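Local atomic coordinates of cell-binding factor 2 (PDB entry 3RFW), a protein that is a SurA-like chaperone of Campylobacter jejuni that probably catalyses cis-trans isomerisation of peptidyl-prolyl bonds. Residues A[116-127]-A[193-202]. Sequence-based numbering, arbitrary orientation.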
loop_
_atom_site.group_PDB
_atom_site.type_symbol
_atom_site.label_atom_id
_atom_site.label_comp_id
_atom_site.label_asym_id
_atom_site.label_seq_id
_atom_site.Cartn_x
_atom_site.Cartn_y
_atom_site.Cartn_z
ATOM N N LYS A 116 14.626 -27.654 -10.528
ATOM C CA LYS A 116 13.426 -28.461 -10.333
ATOM C C LYS A 116 13.730 -29.642 -9.421
ATOM O O LYS A 116 14.873 -30.071 -9.331
ATOM C CB LYS A 116 12.902 -28.972 -11.692
ATOM C CG LYS A 116 12.296 -27.866 -12.580
ATOM C CD LYS A 116 11.806 -28.416 -13.901
ATOM C CE LYS A 116 11.785 -27.341 -14.981
ATOM N NZ LYS A 116 11.388 -27.922 -16.289
ATOM N N HIS A 117 12.700 -30.213 -8.800
ATOM C CA HIS A 117 12.862 -31.474 -8.076
ATOM C C HIS A 117 11.710 -32.477 -8.230
ATOM O O HIS A 117 10.626 -32.128 -8.712
ATOM C CB HIS A 117 13.227 -31.228 -6.603
ATOM C CG HIS A 117 12.052 -31.154 -5.680
ATOM N ND1 HIS A 117 10.941 -30.378 -5.943
ATOM C CD2 HIS A 117 11.850 -31.698 -4.455
ATOM C CE1 HIS A 117 10.095 -30.468 -4.931
ATOM N NE2 HIS A 117 10.631 -31.247 -4.006
ATOM N N ILE A 118 11.998 -33.739 -7.918
ATOM C CA ILE A 118 10.984 -34.795 -7.813
ATOM C C ILE A 118 11.069 -35.402 -6.419
ATOM O O ILE A 118 12.144 -35.751 -5.973
ATOM C CB ILE A 118 11.251 -35.918 -8.847
ATOM C CG1 ILE A 118 11.015 -35.402 -10.265
ATOM C CG2 ILE A 118 10.402 -37.142 -8.551
ATOM C CD1 ILE A 118 11.439 -36.366 -11.338
ATOM N N LEU A 119 9.946 -35.513 -5.722
ATOM C CA LEU A 119 9.966 -36.059 -4.369
ATOM C C LEU A 119 9.233 -37.393 -4.327
ATOM O O LEU A 119 8.189 -37.560 -4.956
ATOM C CB LEU A 119 9.376 -35.060 -3.354
ATOM C CG LEU A 119 9.103 -35.521 -1.909
ATOM C CD1 LEU A 119 10.389 -35.973 -1.227
ATOM C CD2 LEU A 119 8.458 -34.399 -1.088
ATOM N N VAL A 120 9.816 -38.357 -3.629
ATOM C CA VAL A 120 9.229 -39.668 -3.483
ATOM C C VAL A 120 9.602 -40.171 -2.099
ATOM O O VAL A 120 10.447 -39.575 -1.426
ATOM C CB VAL A 120 9.782 -40.655 -4.533
ATOM C CG1 VAL A 120 9.325 -40.262 -5.947
ATOM C CG2 VAL A 120 11.313 -40.739 -4.440
ATOM N N ALA A 121 8.990 -41.274 -1.682
ATOM C CA ALA A 121 8.909 -41.581 -0.260
ATOM C C ALA A 121 10.026 -42.536 0.118
ATOM O O ALA A 121 10.334 -42.721 1.298
ATOM C CB ALA A 121 7.524 -42.188 0.082
ATOM N N THR A 122 10.676 -43.081 -0.900
ATOM C CA THR A 122 11.491 -44.273 -0.755
ATOM C C THR A 122 12.787 -44.120 -1.566
ATOM O O THR A 122 12.765 -43.639 -2.698
ATOM C CB THR A 122 10.695 -45.505 -1.238
ATOM O OG1 THR A 122 10.160 -46.211 -0.109
ATOM C CG2 THR A 122 11.546 -46.431 -2.076
ATOM N N GLU A 123 13.917 -44.462 -0.949
ATOM C CA GLU A 123 15.229 -44.306 -1.586
ATOM C C GLU A 123 15.263 -44.965 -2.960
ATOM O O GLU A 123 15.862 -44.429 -3.908
ATOM C CB GLU A 123 16.339 -44.884 -0.704
ATOM C CG GLU A 123 17.741 -44.773 -1.328
ATOM C CD GLU A 123 18.779 -45.691 -0.677
ATOM O OE1 GLU A 123 18.419 -46.502 0.203
ATOM O OE2 GLU A 123 19.962 -45.604 -1.060
ATOM N N LYS A 124 14.585 -46.109 -3.061
ATOM C CA LYS A 124 14.616 -46.941 -4.260
ATOM C C LYS A 124 13.796 -46.334 -5.402
ATOM O O LYS A 124 14.186 -46.424 -6.574
ATOM C CB LYS A 124 14.143 -48.373 -3.940
ATOM C CG LYS A 124 13.348 -49.048 -5.050
ATOM N N GLU A 125 12.678 -45.698 -5.062
ATOM C CA GLU A 125 11.917 -44.933 -6.057
ATOM C C GLU A 125 12.783 -43.809 -6.652
ATOM O O GLU A 125 12.781 -43.591 -7.864
ATOM C CB GLU A 125 10.647 -44.331 -5.438
ATOM C CG GLU A 125 9.541 -45.333 -5.129
ATOM C CD GLU A 125 8.515 -44.766 -4.159
ATOM O OE1 GLU A 125 7.376 -44.493 -4.587
ATOM O OE2 GLU A 125 8.873 -44.514 -2.990
ATOM N N ALA A 126 13.556 -43.147 -5.793
ATOM C CA ALA A 126 14.460 -42.078 -6.223
ATOM C C ALA A 126 15.584 -42.570 -7.136
ATOM O O ALA A 126 15.909 -41.905 -8.121
ATOM C CB ALA A 126 15.021 -41.315 -5.023
ATOM N N LYS A 127 16.115 -43.766 -6.863
ATOM C CA LYS A 127 17.126 -44.361 -7.740
ATOM C C LYS A 127 16.567 -44.722 -9.112
ATOM O O LYS A 127 17.252 -44.570 -10.132
ATOM C CB LYS A 127 17.765 -45.595 -7.095
ATOM C CG LYS A 127 18.648 -45.288 -5.888
ATOM C CD LYS A 127 19.617 -46.438 -5.612
ATOM C CE LYS A 127 20.233 -46.320 -4.233
ATOM N NZ LYS A 127 20.148 -47.595 -3.469
ATOM N N PRO A 193 20.160 -39.828 -4.776
ATOM C CA PRO A 193 19.046 -39.355 -3.960
ATOM C C PRO A 193 19.498 -38.455 -2.810
ATOM O O PRO A 193 20.530 -38.718 -2.192
ATOM C CB PRO A 193 18.436 -40.654 -3.440
ATOM C CG PRO A 193 18.645 -41.619 -4.566
ATOM C CD PRO A 193 19.955 -41.221 -5.222
ATOM N N VAL A 194 18.774 -37.356 -2.600
ATOM C CA VAL A 194 19.019 -36.447 -1.477
ATOM C C VAL A 194 17.980 -36.695 -0.395
ATOM O O VAL A 194 16.783 -36.638 -0.666
ATOM C CB VAL A 194 18.894 -34.965 -1.918
ATOM C CG1 VAL A 194 19.193 -34.016 -0.759
ATOM C CG2 VAL A 194 19.788 -34.672 -3.139
ATOM N N LYS A 195 18.434 -36.903 0.834
ATOM C CA LYS A 195 17.539 -37.260 1.930
ATOM C C LYS A 195 17.182 -36.063 2.802
ATOM O O LYS A 195 18.064 -35.390 3.335
ATOM C CB LYS A 195 18.161 -38.363 2.798
ATOM N N THR A 196 15.885 -35.826 2.987
ATOM C CA THR A 196 15.418 -34.823 3.956
ATOM C C THR A 196 14.308 -35.367 4.870
ATOM O O THR A 196 13.936 -36.539 4.788
ATOM C CB THR A 196 14.871 -33.551 3.252
ATOM O OG1 THR A 196 13.642 -33.864 2.579
ATOM C CG2 THR A 196 15.876 -32.996 2.251
ATOM N N ASN A 197 13.728 -34.468 5.667
ATOM C CA ASN A 197 12.488 -34.734 6.410
ATOM C C ASN A 197 11.255 -35.015 5.538
ATOM O O ASN A 197 10.257 -35.543 6.030
ATOM C CB ASN A 197 12.180 -33.575 7.369
ATOM N N PHE A 198 11.299 -34.605 4.271
ATOM C CA PHE A 198 10.177 -34.835 3.357
ATOM C C PHE A 198 10.311 -36.174 2.631
ATOM O O PHE A 198 9.337 -36.679 2.066
ATOM C CB PHE A 198 10.051 -33.708 2.328
ATOM C CG PHE A 198 9.728 -32.360 2.921
ATOM C CD1 PHE A 198 8.430 -31.870 2.889
ATOM C CD2 PHE A 198 10.743 -31.527 3.388
ATOM C CE1 PHE A 198 8.136 -30.606 3.391
ATOM C CE2 PHE A 198 10.459 -30.258 3.886
ATOM C CZ PHE A 198 9.154 -29.798 3.888
ATOM N N GLY A 199 11.516 -36.735 2.616
ATOM C CA GLY A 199 11.760 -37.971 1.876
ATOM C C GLY A 199 12.999 -37.892 1.001
ATOM O O GLY A 199 13.982 -37.265 1.385
ATOM N N TYR A 200 12.925 -38.501 -0.186
ATOM C CA TYR A 200 14.067 -38.644 -1.105
ATOM C C TYR A 200 13.839 -37.832 -2.382
ATOM O O TYR A 200 12.845 -38.047 -3.082
ATOM C CB TYR A 200 14.289 -40.124 -1.464
ATOM C CG TYR A 200 14.766 -40.973 -0.300
ATOM C CD1 TYR A 200 13.862 -41.652 0.520
ATOM C CD2 TYR A 200 16.111 -41.028 0.032
ATOM C CE1 TYR A 200 14.302 -42.388 1.624
ATOM C CE2 TYR A 200 16.554 -41.753 1.132
ATOM C CZ TYR A 200 15.648 -42.420 1.925
ATOM O OH TYR A 200 16.115 -43.130 3.000
ATOM N N HIS A 201 14.755 -36.903 -2.690
ATOM C CA HIS A 201 14.590 -36.018 -3.850
ATOM C C HIS A 201 15.547 -36.344 -4.982
ATOM O O HIS A 201 16.703 -36.664 -4.753
ATOM C CB HIS A 201 14.785 -34.552 -3.480
ATOM C CG HIS A 201 14.224 -34.175 -2.150
ATOM N ND1 HIS A 201 13.414 -33.072 -1.976
ATOM C CD2 HIS A 201 14.391 -34.718 -0.922
ATOM C CE1 HIS A 201 13.133 -32.935 -0.692
ATOM N NE2 HIS A 201 13.713 -33.921 -0.032
ATOM N N VAL A 202 15.081 -36.142 -6.207
ATOM C CA VAL A 202 15.960 -35.924 -7.338
ATOM C C VAL A 202 15.877 -34.466 -7.799
ATOM O O VAL A 202 14.789 -33.953 -8.091
ATOM C CB VAL A 202 15.597 -36.868 -8.514
ATOM C CG1 VAL A 202 16.596 -36.719 -9.658
ATOM C CG2 VAL A 202 15.515 -38.336 -8.024
#
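Strand 116-120 runs antiparallel to strand 199-202, the segment axes 4.6 Å apart, and four backbone hydrogen bonds tie Ile118 to Val202 and Val120 to Tyr200, with Leu119 and His201 as the non-hydrogen-bonded pair between them. These are the two central strands of the four-stranded antiparallel sheet of a parvulin-type (PpiC) isomerase domain; edge strand 188-196 reaches the second central strand through a tight turn at Asn197 and Phe198, while helix 123-133 leaves the first and lies over one face.

On the face away from that helix sit the two histidines, meeting rim to rim: CD2 of His117 comes 3.2 Å from ND1 of His201, near the plane of both rings, and Phe177 packs against the pair. Leu119 supplies a CH-pi contact, its CD1 standing 4.0 Å from the His201 centroid, only 6° off the ring normal. At NE2 of the same ring Thr196 OG1 makes a 2.6 Å hydrogen bond to His201, in the ring plane, and this OG1 also accepts the Phe198 N-H, closing an ST turn. Such a paired-histidine core, with a hydroxyl partner, is a parvulin hallmark.

Toward the helix, Ala126 CB touches both Pro193 CG, at 3.7 Å, and Tyr200 CB, and Val202 CG2 reaches Ala126 O. Ile129 and Ile130, farther along the helix, extend this apolar layer over Val120 and Val202. Tyr200 CG lies anti to its carbonyl carbon (chi1 -68°), which swings the ring under the first turn of the helix. There the backbone N of Glu123 stands above the ring, offset toward its rim, and Glu123 CB sits over the same ring, 3.7 Å from the Tyr200 centroid.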